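Local coordinates for methanol--corrinoid protein co-methyltransferase (Methanosarcina barkeri, PDB 2I2X), which transfers the methyl group of methanol to the cob(I)amide bound by its partner subunit MtaC, the zinc-dependent first step of methanogenesis from methanol, at residues A[38-42]-A[307-311]; A[54-59]-A[97-101]; A[66-71]-A[108-112]; A[81-87]-A[120-126]. All blocks are in the same frame, centred on the assembly; numbering follows the deposited sequence.

The four contacts sample the sheet and the outer helices of one TIM barrel. Interactions 1 and 4 share its sheet, strands 40-43 and 80-86 being neighbours, and are tied by a salt bridge from E42 OE2 to R123 NH1 (2.8 Å). Interactions 2 and 3 lie along the same helices, 55-76 and 95-116, the centres of the two contacts about 17 Å apart. The helices of interaction 3 pack on the strands of interaction 4, with M109 CE 3.4 Å from L122 CD1. Interaction 4 comes closest to the chemistry: the side chain of E86 binds potassium and lies about 5 Å from both zinc and corrinoid, whereas that of S311 in interaction 1 is about 9 Å from the zinc.

Interaction 1: A[38-42]-A[307-311]; sequences YTIPE and CDCWS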
loop_
_atom_site.group_PDB
_atom_site.type_symbol
_atom_site.label_atom_id
_atom_site.label_comp_id
_atom_site.label_asym_id
_atom_site.label_seq_id
_atom_site.Cartn_x
_atom_site.Cartn_y
_atom_site.Cartn_z
ATOM N N TYR A 38 12.997 -21.252 2.575
ATOM C CA TYR A 38 12.653 -19.858 2.883
ATOM C C TYR A 38 11.693 -19.232 1.861
ATOM O O TYR A 38 11.860 -19.437 0.658
ATOM C CB TYR A 38 13.899 -18.968 3.052
ATOM C CG TYR A 38 14.816 -18.859 1.853
ATOM C CD1 TYR A 38 15.897 -19.729 1.686
ATOM C CD2 TYR A 38 14.612 -17.874 0.902
ATOM C CE1 TYR A 38 16.758 -19.609 0.583
ATOM C CE2 TYR A 38 15.463 -17.735 -0.204
ATOM C CZ TYR A 38 16.538 -18.601 -0.359
ATOM O OH TYR A 38 17.391 -18.404 -1.443
ATOM N N THR A 39 10.718 -18.465 2.352
ATOM C CA THR A 39 9.816 -17.734 1.472
ATOM C C THR A 39 10.521 -16.503 0.911
ATOM O O THR A 39 11.427 -15.960 1.546
ATOM C CB THR A 39 8.538 -17.306 2.209
ATOM O OG1 THR A 39 8.888 -16.494 3.345
ATOM C CG2 THR A 39 7.732 -18.535 2.672
ATOM N N ILE A 40 10.119 -16.067 -0.278
ATOM C CA ILE A 40 10.757 -14.917 -0.930
ATOM C C ILE A 40 9.715 -13.909 -1.397
ATOM O O ILE A 40 8.728 -14.298 -2.040
ATOM C CB ILE A 40 11.549 -15.328 -2.166
ATOM C CG1 ILE A 40 12.622 -16.357 -1.824
ATOM C CG2 ILE A 40 12.212 -14.132 -2.785
ATOM C CD1 ILE A 40 12.883 -17.299 -2.986
ATOM N N PRO A 41 9.926 -12.606 -1.087
ATOM C CA PRO A 41 8.975 -11.629 -1.628
ATOM C C PRO A 41 9.177 -11.446 -3.124
ATOM O O PRO A 41 10.305 -11.486 -3.609
ATOM C CB PRO A 41 9.312 -10.343 -0.856
ATOM C CG PRO A 41 10.769 -10.495 -0.486
ATOM C CD PRO A 41 10.987 -11.973 -0.275
ATOM N N GLU A 42 8.077 -11.235 -3.841
ATOM C CA GLU A 42 8.093 -11.023 -5.292
ATOM C C GLU A 42 7.312 -9.741 -5.574
ATOM O O GLU A 42 6.081 -9.701 -5.432
ATOM C CB GLU A 42 7.478 -12.228 -6.035
ATOM C CG GLU A 42 7.395 -12.096 -7.600
ATOM C CD GLU A 42 7.370 -13.472 -8.386
ATOM O OE1 GLU A 42 6.880 -14.524 -7.877
ATOM O OE2 GLU A 42 7.874 -13.506 -9.530
ATOM N N CYS A 307 2.753 -20.965 0.436
ATOM C CA CYS A 307 3.416 -20.251 -0.639
ATOM C C CYS A 307 4.928 -20.443 -0.581
ATOM O O CYS A 307 5.465 -20.744 0.457
ATOM C CB CYS A 307 3.090 -18.763 -0.588
ATOM S SG CYS A 307 3.776 -17.917 0.865
ATOM N N ASP A 308 5.603 -20.249 -1.709
ATOM C CA ASP A 308 7.053 -20.201 -1.734
ATOM C C ASP A 308 7.505 -18.777 -1.988
ATOM O O ASP A 308 8.504 -18.316 -1.403
ATOM C CB ASP A 308 7.617 -21.173 -2.765
ATOM C CG ASP A 308 7.221 -22.627 -2.456
ATOM O OD1 ASP A 308 7.980 -23.311 -1.716
ATOM O OD2 ASP A 308 6.134 -23.071 -2.920
ATOM N N CYS A 309 6.770 -18.071 -2.848
ATOM C CA CYS A 309 6.994 -16.632 -3.051
ATOM C C CYS A 309 5.698 -15.887 -2.790
ATOM O O CYS A 309 4.617 -16.469 -2.880
ATOM C CB CYS A 309 7.573 -16.346 -4.439
ATOM S SG CYS A 309 8.919 -17.514 -4.849
ATOM N N TRP A 310 5.811 -14.615 -2.437
ATOM C CA TRP A 310 4.680 -13.851 -1.914
ATOM C C TRP A 310 4.687 -12.522 -2.628
ATOM O O TRP A 310 5.676 -11.775 -2.555
ATOM C CB TRP A 310 4.847 -13.687 -0.421
ATOM C CG TRP A 310 3.761 -12.980 0.352
ATOM C CD1 TRP A 310 3.945 -11.953 1.243
ATOM C CD2 TRP A 310 2.359 -13.277 0.367
ATOM N NE1 TRP A 310 2.747 -11.581 1.797
ATOM C CE2 TRP A 310 1.754 -12.382 1.291
ATOM C CE3 TRP A 310 1.551 -14.208 -0.304
ATOM C CZ2 TRP A 310 0.370 -12.385 1.561
ATOM C CZ3 TRP A 310 0.173 -14.218 -0.035
ATOM C CH2 TRP A 310 -0.402 -13.304 0.893
ATOM N N SER A 311 3.592 -12.267 -3.350
ATOM C CA SER A 311 3.486 -11.144 -4.251
ATOM C C SER A 311 2.376 -10.100 -3.917
ATOM O O SER A 311 1.398 -10.424 -3.249
ATOM C CB SER A 311 3.282 -11.710 -5.653
ATOM O OG SER A 311 2.754 -10.738 -6.544
HETATM O O HOH W 1 10.831 -19.999 -1.740
#
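I40 and C309 sit side by side on parallel strands, and three backbone hydrogen bonds join their segments. I40 N donates to D308 O (3.0 Å), W310 N to I40 O (3.0 Å) and E42 N to W310 O (2.8 Å). The donors on segment 38-42 are thus I40 and E42, so P41, which has no N-H to give, costs this pairing nothing. Packing is close around I40 O, which C309 CA approaches to 3.1 Å in a CA-H...O contact, with CB just behind; a small side chain such as cysteine suits this place, its SG lying against I40 CB. On the same face, E42 runs out almost straight, its CG anti to the backbone N (chi1 178°), and OE1 passes 4.0 Å from C309 CB before reaching T285. S311 also projects here, its hydroxyl bonded to D268. P41 and W310 point to the other face: the proline ring packs on L333 and C337 of helix 325-345, while the indole N-H of W310 finds D336. Toward the start of the segments the contact slackens. T39 CG2 lies 3.9 Å from C307 O, and the CB of partly exposed Y38 points away from the opposing segment, its hydroxyl bonded to E33. A water sits 2.7 Å from Y38 O and 2.9 Å from D308 O, though it may not serve both. Polar E42 and S311 inside and P41 and W310 against a helix mark a TIM barrel, whose first strand here pairs with 309-311, the last in sequence of its parallel strands, with 285-287 beyond.

Interaction 2: A[54-59]-A[97-101]; sequences SKEKLI and WGAEV
Helices 55-59 and 97-101 run broadly the same way, their axes crossing at 35° and 10.1 Å apart at closest approach, converging toward I59 and V101. At the wider end K55 lies across the indole of W97. Its CB rests over the six-membered ring, while CD stands 3.6 Å from the centroid of the five-membered ring, close to the ring normal, in a CH-pi contact. Beyond CD the chain bends (chi3 82°), which carries the ammonium off the indole and onto E100. There NZ lies 2.7 Å from both E100 OE1 and OE2, gripping the carboxylate on its syn side but 30° out of its plane. L58 CD2 meets the edge of the indole, 4.0 Å from CE3. Where the helices converge, I59 CG1 and V101 CG2 touch at 4.0 Å, and I59 CD1 flanks the acid of E100. S54 suits the start of its helix: as N-cap, its OG accepts from K57 N (3.3 Å). Lysine thus does two jobs, its greasy methylenes covering an aromatic face and its charge matched by a carboxylate, and this salt bridge to both oxygens probably helps to keep the CB-to-CD part of the lysine over the tryptophan.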
loop_
_atom_site.group_PDB
_atom_site.type_symbol
_atom_site.label_atom_id
_atom_site.label_comp_id
_atom_site.label_asym_id
_atom_site.label_seq_id
_atom_site.Cartn_x
_atom_site.Cartn_y
_atom_site.Cartn_z
ATOM N N SER A 54 7.895 6.367 -25.412
ATOM C CA SER A 54 9.009 5.794 -26.148
ATOM C C SER A 54 9.623 4.655 -25.365
ATOM O O SER A 54 9.460 4.575 -24.148
ATOM C CB SER A 54 10.081 6.855 -26.364
ATOM O OG SER A 54 10.641 7.274 -25.122
ATOM N N LYS A 55 10.370 3.812 -26.068
ATOM C CA LYS A 55 11.155 2.762 -25.464
ATOM C C LYS A 55 12.087 3.266 -24.373
ATOM O O LYS A 55 12.280 2.608 -23.358
ATOM C CB LYS A 55 11.973 2.068 -26.532
ATOM C CG LYS A 55 12.690 0.849 -26.034
ATOM C CD LYS A 55 13.397 0.133 -27.136
ATOM C CE LYS A 55 14.729 0.768 -27.421
ATOM N NZ LYS A 55 15.584 -0.258 -28.027
ATOM N N GLU A 56 12.652 4.446 -24.563
ATOM C CA GLU A 56 13.678 4.931 -23.647
ATOM C C GLU A 56 13.074 5.390 -22.307
ATOM O O GLU A 56 13.659 5.171 -21.241
ATOM C CB GLU A 56 14.515 6.030 -24.313
ATOM C CG GLU A 56 15.402 5.532 -25.510
ATOM C CD GLU A 56 14.626 4.942 -26.769
ATOM O OE1 GLU A 56 13.518 5.442 -27.173
ATOM O OE2 GLU A 56 15.167 3.964 -27.362
ATOM N N LYS A 57 11.903 6.015 -22.379
ATOM C CA LYS A 57 11.150 6.413 -21.192
ATOM C C LYS A 57 10.700 5.177 -20.402
ATOM O O LYS A 57 10.709 5.194 -19.175
ATOM C CB LYS A 57 9.937 7.274 -21.575
ATOM C CG LYS A 57 10.235 8.757 -21.797
ATOM C CD LYS A 57 9.202 9.402 -22.741
ATOM C CE LYS A 57 9.254 10.936 -22.665
ATOM N NZ LYS A 57 8.244 11.603 -23.556
ATOM N N LEU A 58 10.319 4.118 -21.121
ATOM C CA LEU A 58 9.935 2.851 -20.528
ATOM C C LEU A 58 11.080 2.172 -19.779
ATOM O O LEU A 58 10.935 1.801 -18.613
ATOM C CB LEU A 58 9.411 1.931 -21.618
ATOM C CG LEU A 58 8.498 0.808 -21.154
ATOM C CD1 LEU A 58 7.423 1.318 -20.198
ATOM C CD2 LEU A 58 7.870 0.114 -22.352
ATOM N N ILE A 59 12.208 2.007 -20.468
ATOM C CA ILE A 59 13.444 1.503 -19.879
ATOM C C ILE A 59 13.829 2.321 -18.647
ATOM O O ILE A 59 14.217 1.778 -17.613
ATOM C CB ILE A 59 14.596 1.525 -20.912
ATOM C CG1 ILE A 59 14.379 0.427 -21.961
ATOM C CG2 ILE A 59 15.951 1.386 -20.215
ATOM C CD1 ILE A 59 15.324 0.468 -23.189
ATOM N N TRP A 97 12.196 -4.778 -27.119
ATOM C CA TRP A 97 11.779 -3.906 -26.016
ATOM C C TRP A 97 11.825 -4.629 -24.665
ATOM O O TRP A 97 12.503 -4.195 -23.729
ATOM C CB TRP A 97 10.382 -3.354 -26.265
ATOM C CG TRP A 97 10.317 -2.235 -27.282
ATOM C CD1 TRP A 97 10.943 -2.178 -28.504
ATOM C CD2 TRP A 97 9.551 -1.032 -27.169
ATOM N NE1 TRP A 97 10.635 -1.006 -29.134
ATOM C CE2 TRP A 97 9.780 -0.282 -28.342
ATOM C CE3 TRP A 97 8.713 -0.499 -26.175
ATOM C CZ2 TRP A 97 9.193 0.975 -28.555
ATOM C CZ3 TRP A 97 8.120 0.752 -26.397
ATOM C CH2 TRP A 97 8.375 1.475 -27.576
ATOM N N GLY A 98 11.117 -5.737 -24.565
ATOM C CA GLY A 98 11.191 -6.560 -23.379
ATOM C C GLY A 98 12.611 -6.991 -23.070
ATOM O O GLY A 98 13.016 -6.983 -21.910
ATOM N N ALA A 99 13.381 -7.356 -24.095
ATOM C CA ALA A 99 14.774 -7.769 -23.872
ATOM C C ALA A 99 15.587 -6.654 -23.203
ATOM O O ALA A 99 16.393 -6.901 -22.314
ATOM C CB ALA A 99 15.420 -8.168 -25.177
ATOM N N GLU A 100 15.364 -5.427 -23.641
ATOM C CA GLU A 100 16.187 -4.336 -23.205
ATOM C C GLU A 100 15.782 -3.855 -21.822
ATOM O O GLU A 100 16.636 -3.454 -21.035
ATOM C CB GLU A 100 16.171 -3.201 -24.222
ATOM C CG GLU A 100 17.075 -3.463 -25.402
ATOM C CD GLU A 100 17.009 -2.351 -26.438
ATOM O OE1 GLU A 100 17.253 -1.161 -26.087
ATOM O OE2 GLU A 100 16.719 -2.678 -27.612
ATOM N N VAL A 101 14.495 -3.917 -21.515
ATOM C CA VAL A 101 14.083 -3.727 -20.136
ATOM C C VAL A 101 14.732 -4.804 -19.249
ATOM O O VAL A 101 15.284 -4.503 -18.191
ATOM C CB VAL A 101 12.552 -3.721 -19.981
ATOM C CG1 VAL A 101 12.159 -3.705 -18.499
ATOM C CG2 VAL A 101 11.935 -2.539 -20.737
#

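Interaction 3: A[66-71]-A[108-112]; sequences TTDVME and IMEKY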
loop_
_atom_site.group_PDB
_atom_site.type_symbol
_atom_site.label_atom_id
_atom_site.label_comp_id
_atom_site.label_asym_id
_atom_site.label_seq_id
_atom_site.Cartn_x
_atom_site.Cartn_y
_atom_site.Cartn_z
ATOM N N THR A 66 13.522 -0.588 -10.356
ATOM C CA THR A 66 14.484 -1.581 -9.954
ATOM C C THR A 66 15.398 -1.000 -8.890
ATOM O O THR A 66 15.631 -1.621 -7.845
ATOM C CB THR A 66 15.309 -2.105 -11.149
ATOM O OG1 THR A 66 14.426 -2.506 -12.201
ATOM C CG2 THR A 66 16.153 -3.293 -10.747
ATOM N N THR A 67 15.905 0.194 -9.142
ATOM C CA THR A 67 16.725 0.851 -8.161
ATOM C C THR A 67 15.944 1.026 -6.874
ATOM O O THR A 67 16.454 0.714 -5.830
ATOM C CB THR A 67 17.280 2.187 -8.697
ATOM O OG1 THR A 67 18.156 1.901 -9.801
ATOM C CG2 THR A 67 18.036 2.952 -7.617
ATOM N N ASP A 68 14.709 1.492 -6.936
ATOM C CA ASP A 68 13.944 1.753 -5.708
ATOM C C ASP A 68 13.722 0.530 -4.803
ATOM O O ASP A 68 13.849 0.606 -3.564
ATOM C CB ASP A 68 12.602 2.379 -6.060
ATOM C CG ASP A 68 12.734 3.828 -6.463
ATOM O OD1 ASP A 68 13.879 4.353 -6.468
ATOM O OD2 ASP A 68 11.696 4.445 -6.788
ATOM N N VAL A 69 13.402 -0.584 -5.445
ATOM C CA VAL A 69 13.249 -1.871 -4.805
ATOM C C VAL A 69 14.561 -2.363 -4.181
ATOM O O VAL A 69 14.583 -2.726 -2.994
ATOM C CB VAL A 69 12.769 -2.942 -5.843
ATOM C CG1 VAL A 69 12.738 -4.313 -5.203
ATOM C CG2 VAL A 69 11.411 -2.579 -6.421
ATOM N N MET A 70 15.647 -2.405 -4.955
ATOM C CA MET A 70 16.891 -2.960 -4.407
ATOM C C MET A 70 17.370 -2.094 -3.204
ATOM O O MET A 70 17.788 -2.604 -2.170
ATOM C CB MET A 70 17.991 -3.088 -5.480
ATOM C CG MET A 70 17.657 -4.004 -6.701
ATOM S SD MET A 70 17.191 -5.704 -6.253
ATOM C CE MET A 70 18.626 -6.333 -5.371
ATOM N N GLU A 71 17.272 -0.784 -3.359
ATOM C CA GLU A 71 17.696 0.138 -2.343
ATOM C C GLU A 71 16.912 -0.160 -1.058
ATOM O O GLU A 71 17.503 -0.375 -0.004
ATOM C CB GLU A 71 17.523 1.589 -2.848
ATOM C CG GLU A 71 18.029 2.690 -1.905
ATOM C CD GLU A 71 19.529 2.600 -1.571
ATOM O OE1 GLU A 71 20.307 1.968 -2.342
ATOM O OE2 GLU A 71 19.911 3.181 -0.514
ATOM N N ILE A 108 21.292 -3.448 -12.889
ATOM C CA ILE A 108 21.175 -2.857 -11.559
ATOM C C ILE A 108 21.195 -3.946 -10.469
ATOM O O ILE A 108 21.897 -3.802 -9.448
ATOM C CB ILE A 108 19.913 -1.991 -11.457
ATOM C CG1 ILE A 108 20.093 -0.723 -12.305
ATOM C CG2 ILE A 108 19.544 -1.714 -10.004
ATOM C CD1 ILE A 108 18.791 -0.103 -12.768
ATOM N N MET A 109 20.461 -5.034 -10.710
ATOM C CA MET A 109 20.363 -6.140 -9.759
ATOM C C MET A 109 21.724 -6.715 -9.478
ATOM O O MET A 109 22.018 -7.062 -8.327
ATOM C CB MET A 109 19.409 -7.245 -10.260
ATOM C CG MET A 109 17.939 -6.834 -10.306
ATOM S SD MET A 109 16.873 -8.153 -10.940
ATOM C CE MET A 109 15.530 -7.155 -11.527
ATOM N N GLU A 110 22.558 -6.803 -10.518
ATOM C CA GLU A 110 23.968 -7.267 -10.380
ATOM C C GLU A 110 24.787 -6.319 -9.536
ATOM O O GLU A 110 25.504 -6.761 -8.643
ATOM C CB GLU A 110 24.648 -7.467 -11.729
ATOM C CG GLU A 110 24.318 -8.820 -12.352
ATOM C CD GLU A 110 24.321 -8.861 -13.901
ATOM O OE1 GLU A 110 24.344 -7.824 -14.594
ATOM O OE2 GLU A 110 24.279 -9.983 -14.431
ATOM N N LYS A 111 24.673 -5.021 -9.799
ATOM C CA LYS A 111 25.401 -4.058 -9.005
ATOM C C LYS A 111 25.098 -4.257 -7.488
ATOM O O LYS A 111 26.027 -4.262 -6.670
ATOM C CB LYS A 111 25.138 -2.619 -9.500
ATOM C CG LYS A 111 25.879 -1.509 -8.696
ATOM C CD LYS A 111 25.320 -0.071 -8.911
ATOM C CE LYS A 111 25.654 0.923 -7.720
ATOM N NZ LYS A 111 24.557 1.055 -6.652
ATOM N N TYR A 112 23.821 -4.461 -7.128
ATOM C CA TYR A 112 23.434 -4.643 -5.729
ATOM C C TYR A 112 23.884 -5.974 -5.183
ATOM O O TYR A 112 24.342 -6.051 -4.042
ATOM C CB TYR A 112 21.925 -4.482 -5.517
ATOM C CG TYR A 112 21.508 -3.054 -5.356
ATOM C CD1 TYR A 112 21.316 -2.235 -6.477
ATOM C CD2 TYR A 112 21.333 -2.493 -4.075
ATOM C CE1 TYR A 112 20.950 -0.918 -6.345
ATOM C CE2 TYR A 112 20.977 -1.161 -3.926
ATOM C CZ TYR A 112 20.777 -0.381 -5.071
ATOM O OH TYR A 112 20.409 0.937 -4.950
#
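M70 and Y112 mark the seam between two neighbouring outer helices of the TIM barrel, 55-76 and 95-116. The tyrosine ring lies over M70 CB, which stands 3.5 Å from the ring centroid and only 9° off its normal, a CH-pi contact. Bends at chi2 and chi3 fold the methionine back, bringing its CE to 3.8 Å from Y112 CB, as a flexible thioether can. Y112 OH donates to E71 OE1 (2.8 Å) at the anti lone pair, with the carboxylate and ring planes 68° apart, while E71 OE2 is taken by Q75. Each helix follows a strand, 40-43 or 80-86, in the beta-alpha-beta succession of the barrel, and the buried side of the seam, M70 with M109, rests on L83. A phenylalanine in place of Y112 would probably leave E71 OE1 without its hydroxyl donor and the glutamate arm freer to turn. One turn earlier the beta-branched T66, T67 and I108 meet, joined by M109. With T66 OG1 beside the backbone N (chi1 -51°) and bonded to Y62 O, its methyl CG2 faces I108 CG2 (3.8 Å) and M109 CE (4.0 Å). T67 OG1, bonded to E63 O, touches I108 CD1 at 3.6 Å.

Interaction 4: A[81-87]-A[120-126]; sequences IILETEH and CALRHTI. With K (potassium ion), chain S.
L83 and E84 lie beside L122 and R123 on parallel strands, and backbone bonds carry the pairing. R123 N donates to L83 O (2.8 Å); L83, T85, T125 and H87 add their own N-H bonds, and only A121 N to I81 O is weak. Among van der Waals contacts, L122 CD1 reaches L83 CB (4.0 Å) on the side turned to the outer helices, where T85 CB also meets H124 CE1 (3.5 Å). A CH-pi contact sets I126 CA over the H87 ring. Polar contacts dominate the C-terminal part of the inward face. E84, with CG anti to the backbone N (chi1 175°) and an extended chain, reaches T125, whose OG1 donates to E84 OE2 (2.6 Å) on the anti side. R123 runs alongside E84, but no guanidinium N-H points at the acid; the arginine turns to E42 and S162. K267 also grips E84 OE2, so a leucine in place of E84 would probably leave the T125 hydroxyl without its acceptor and this lysine short of one negative partner. E86 OE2 binds the potassium ion at 2.3 Å, with E164 and E313. K267, bonded to E84 and E86 alike, and the potassium probably offset the negative charge gathered here.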
loop_
_atom_site.group_PDB
_atom_site.type_symbol
_atom_site.label_atom_id
_atom_site.label_comp_id
_atom_site.label_asym_id
_atom_site.label_seq_id
_atom_site.Cartn_x
_atom_site.Cartn_y
_atom_site.Cartn_z
ATOM N N ILE A 81 14.997 -11.197 -2.750
ATOM C CA ILE A 81 13.892 -10.554 -3.399
ATOM C C ILE A 81 13.787 -10.987 -4.860
ATOM O O ILE A 81 14.810 -11.186 -5.513
ATOM C CB ILE A 81 14.005 -9.013 -3.235
ATOM C CG1 ILE A 81 12.643 -8.323 -3.469
ATOM C CG2 ILE A 81 15.172 -8.440 -3.990
ATOM C CD1 ILE A 81 12.458 -7.898 -4.815
ATOM N N ILE A 82 12.564 -11.121 -5.367
ATOM C CA ILE A 82 12.364 -11.376 -6.800
ATOM C C ILE A 82 11.612 -10.183 -7.381
ATOM O O ILE A 82 10.633 -9.724 -6.768
ATOM C CB ILE A 82 11.504 -12.628 -7.028
ATOM C CG1 ILE A 82 12.273 -13.882 -6.608
ATOM C CG2 ILE A 82 11.057 -12.705 -8.474
ATOM C CD1 ILE A 82 11.389 -15.132 -6.391
ATOM N N LEU A 83 12.059 -9.671 -8.529
ATOM C CA LEU A 83 11.287 -8.658 -9.259
ATOM C C LEU A 83 10.518 -9.322 -10.409
ATOM O O LEU A 83 11.084 -10.109 -11.191
ATOM C CB LEU A 83 12.202 -7.539 -9.784
ATOM C CG LEU A 83 12.868 -6.577 -8.759
ATOM C CD1 LEU A 83 14.185 -7.105 -8.071
ATOM C CD2 LEU A 83 13.106 -5.191 -9.392
ATOM N N GLU A 84 9.225 -9.040 -10.503
ATOM C CA GLU A 84 8.475 -9.522 -11.625
ATOM C C GLU A 84 8.013 -8.374 -12.524
ATOM O O GLU A 84 7.229 -7.509 -12.093
ATOM C CB GLU A 84 7.282 -10.397 -11.211
ATOM C CG GLU A 84 6.435 -10.802 -12.456
ATOM C CD GLU A 84 5.158 -11.544 -12.168
ATOM O OE1 GLU A 84 4.771 -11.693 -10.985
ATOM O OE2 GLU A 84 4.519 -11.977 -13.151
ATOM N N THR A 85 8.462 -8.403 -13.778
ATOM C CA THR A 85 8.011 -7.462 -14.799
ATOM C C THR A 85 6.959 -8.097 -15.701
ATOM O O THR A 85 7.275 -8.973 -16.513
ATOM C CB THR A 85 9.196 -6.970 -15.677
ATOM O OG1 THR A 85 10.256 -6.502 -14.826
ATOM C CG2 THR A 85 8.779 -5.846 -16.591
ATOM N N GLU A 86 5.709 -7.666 -15.555
ATOM C CA GLU A 86 4.653 -8.078 -16.467
ATOM C C GLU A 86 4.653 -7.177 -17.654
ATOM O O GLU A 86 4.223 -6.054 -17.544
ATOM C CB GLU A 86 3.287 -7.995 -15.804
ATOM C CG GLU A 86 3.159 -8.966 -14.656
ATOM C CD GLU A 86 1.800 -8.974 -14.023
ATOM O OE1 GLU A 86 1.340 -7.919 -13.529
ATOM O OE2 GLU A 86 1.177 -10.059 -13.997
ATOM N N HIS A 87 5.090 -7.679 -18.804
ATOM C CA HIS A 87 5.114 -6.893 -20.044
ATOM C C HIS A 87 3.861 -6.055 -20.250
ATOM O O HIS A 87 2.769 -6.571 -20.175
ATOM C CB HIS A 87 5.340 -7.811 -21.247
ATOM C CG HIS A 87 6.747 -8.306 -21.378
ATOM N ND1 HIS A 87 7.275 -8.741 -22.575
ATOM C CD2 HIS A 87 7.752 -8.413 -20.470
ATOM C CE1 HIS A 87 8.533 -9.110 -22.397
ATOM N NE2 HIS A 87 8.845 -8.925 -21.130
ATOM N N CYS A 120 18.755 -12.356 -5.471
ATOM C CA CYS A 120 17.594 -11.928 -6.245
ATOM C C CYS A 120 17.473 -12.638 -7.596
ATOM O O CYS A 120 18.434 -13.244 -8.083
ATOM C CB CYS A 120 17.678 -10.435 -6.465
ATOM S SG CYS A 120 19.272 -9.988 -7.089
ATOM N N ALA A 121 16.286 -12.577 -8.192
ATOM C CA ALA A 121 16.034 -13.201 -9.494
ATOM C C ALA A 121 15.028 -12.334 -10.203
ATOM O O ALA A 121 14.270 -11.610 -9.569
ATOM C CB ALA A 121 15.514 -14.660 -9.345
ATOM N N LEU A 122 15.064 -12.356 -11.521
ATOM C CA LEU A 122 14.179 -11.536 -12.298
ATOM C C LEU A 122 13.169 -12.389 -13.097
ATOM O O LEU A 122 13.530 -13.287 -13.831
ATOM C CB LEU A 122 15.002 -10.623 -13.209
ATOM C CG LEU A 122 14.204 -9.770 -14.199
ATOM C CD1 LEU A 122 13.311 -8.786 -13.460
ATOM C CD2 LEU A 122 15.110 -9.074 -15.202
ATOM N N ARG A 123 11.897 -12.094 -12.944
ATOM C CA ARG A 123 10.888 -12.802 -13.669
ATOM C C ARG A 123 10.281 -11.851 -14.662
ATOM O O ARG A 123 9.893 -10.732 -14.290
ATOM C CB ARG A 123 9.823 -13.261 -12.722
ATOM C CG ARG A 123 8.618 -13.872 -13.390
ATOM C CD ARG A 123 7.658 -14.170 -12.272
ATOM N NE ARG A 123 7.011 -15.426 -12.462
ATOM C CZ ARG A 123 6.755 -16.299 -11.506
ATOM N NH1 ARG A 123 7.081 -16.080 -10.243
ATOM N NH2 ARG A 123 6.150 -17.420 -11.848
ATOM N N HIS A 124 10.222 -12.298 -15.917
ATOM C CA HIS A 124 9.534 -11.595 -16.964
ATOM C C HIS A 124 8.349 -12.425 -17.363
ATOM O O HIS A 124 8.478 -13.623 -17.606
ATOM C CB HIS A 124 10.447 -11.389 -18.172
ATOM C CG HIS A 124 10.997 -10.003 -18.274
ATOM N ND1 HIS A 124 11.517 -9.322 -17.188
ATOM C CD2 HIS A 124 11.083 -9.157 -19.324
ATOM C CE1 HIS A 124 11.918 -8.125 -17.575
ATOM N NE2 HIS A 124 11.648 -7.993 -18.860
ATOM N N THR A 125 7.198 -11.772 -17.418
ATOM C CA THR A 125 5.942 -12.367 -17.828
ATOM C C THR A 125 5.542 -11.737 -19.171
ATOM O O THR A 125 5.060 -10.586 -19.229
ATOM C CB THR A 125 4.866 -12.091 -16.762
ATOM O OG1 THR A 125 5.278 -12.678 -15.536
ATOM C CG2 THR A 125 3.473 -12.647 -17.174
ATOM N N ILE A 126 5.759 -12.503 -20.251
ATOM C CA ILE A 126 5.461 -12.077 -21.602
ATOM C C ILE A 126 3.953 -11.862 -21.672
ATOM O O ILE A 126 3.189 -12.524 -20.967
ATOM C CB ILE A 126 5.985 -13.155 -22.599
ATOM C CG1 ILE A 126 7.505 -13.016 -22.805
ATOM C CG2 ILE A 126 5.307 -13.079 -24.007
ATOM C CD1 ILE A 126 8.349 -12.924 -21.543
HETATM K K K S . -1.143 -10.208 -13.708
#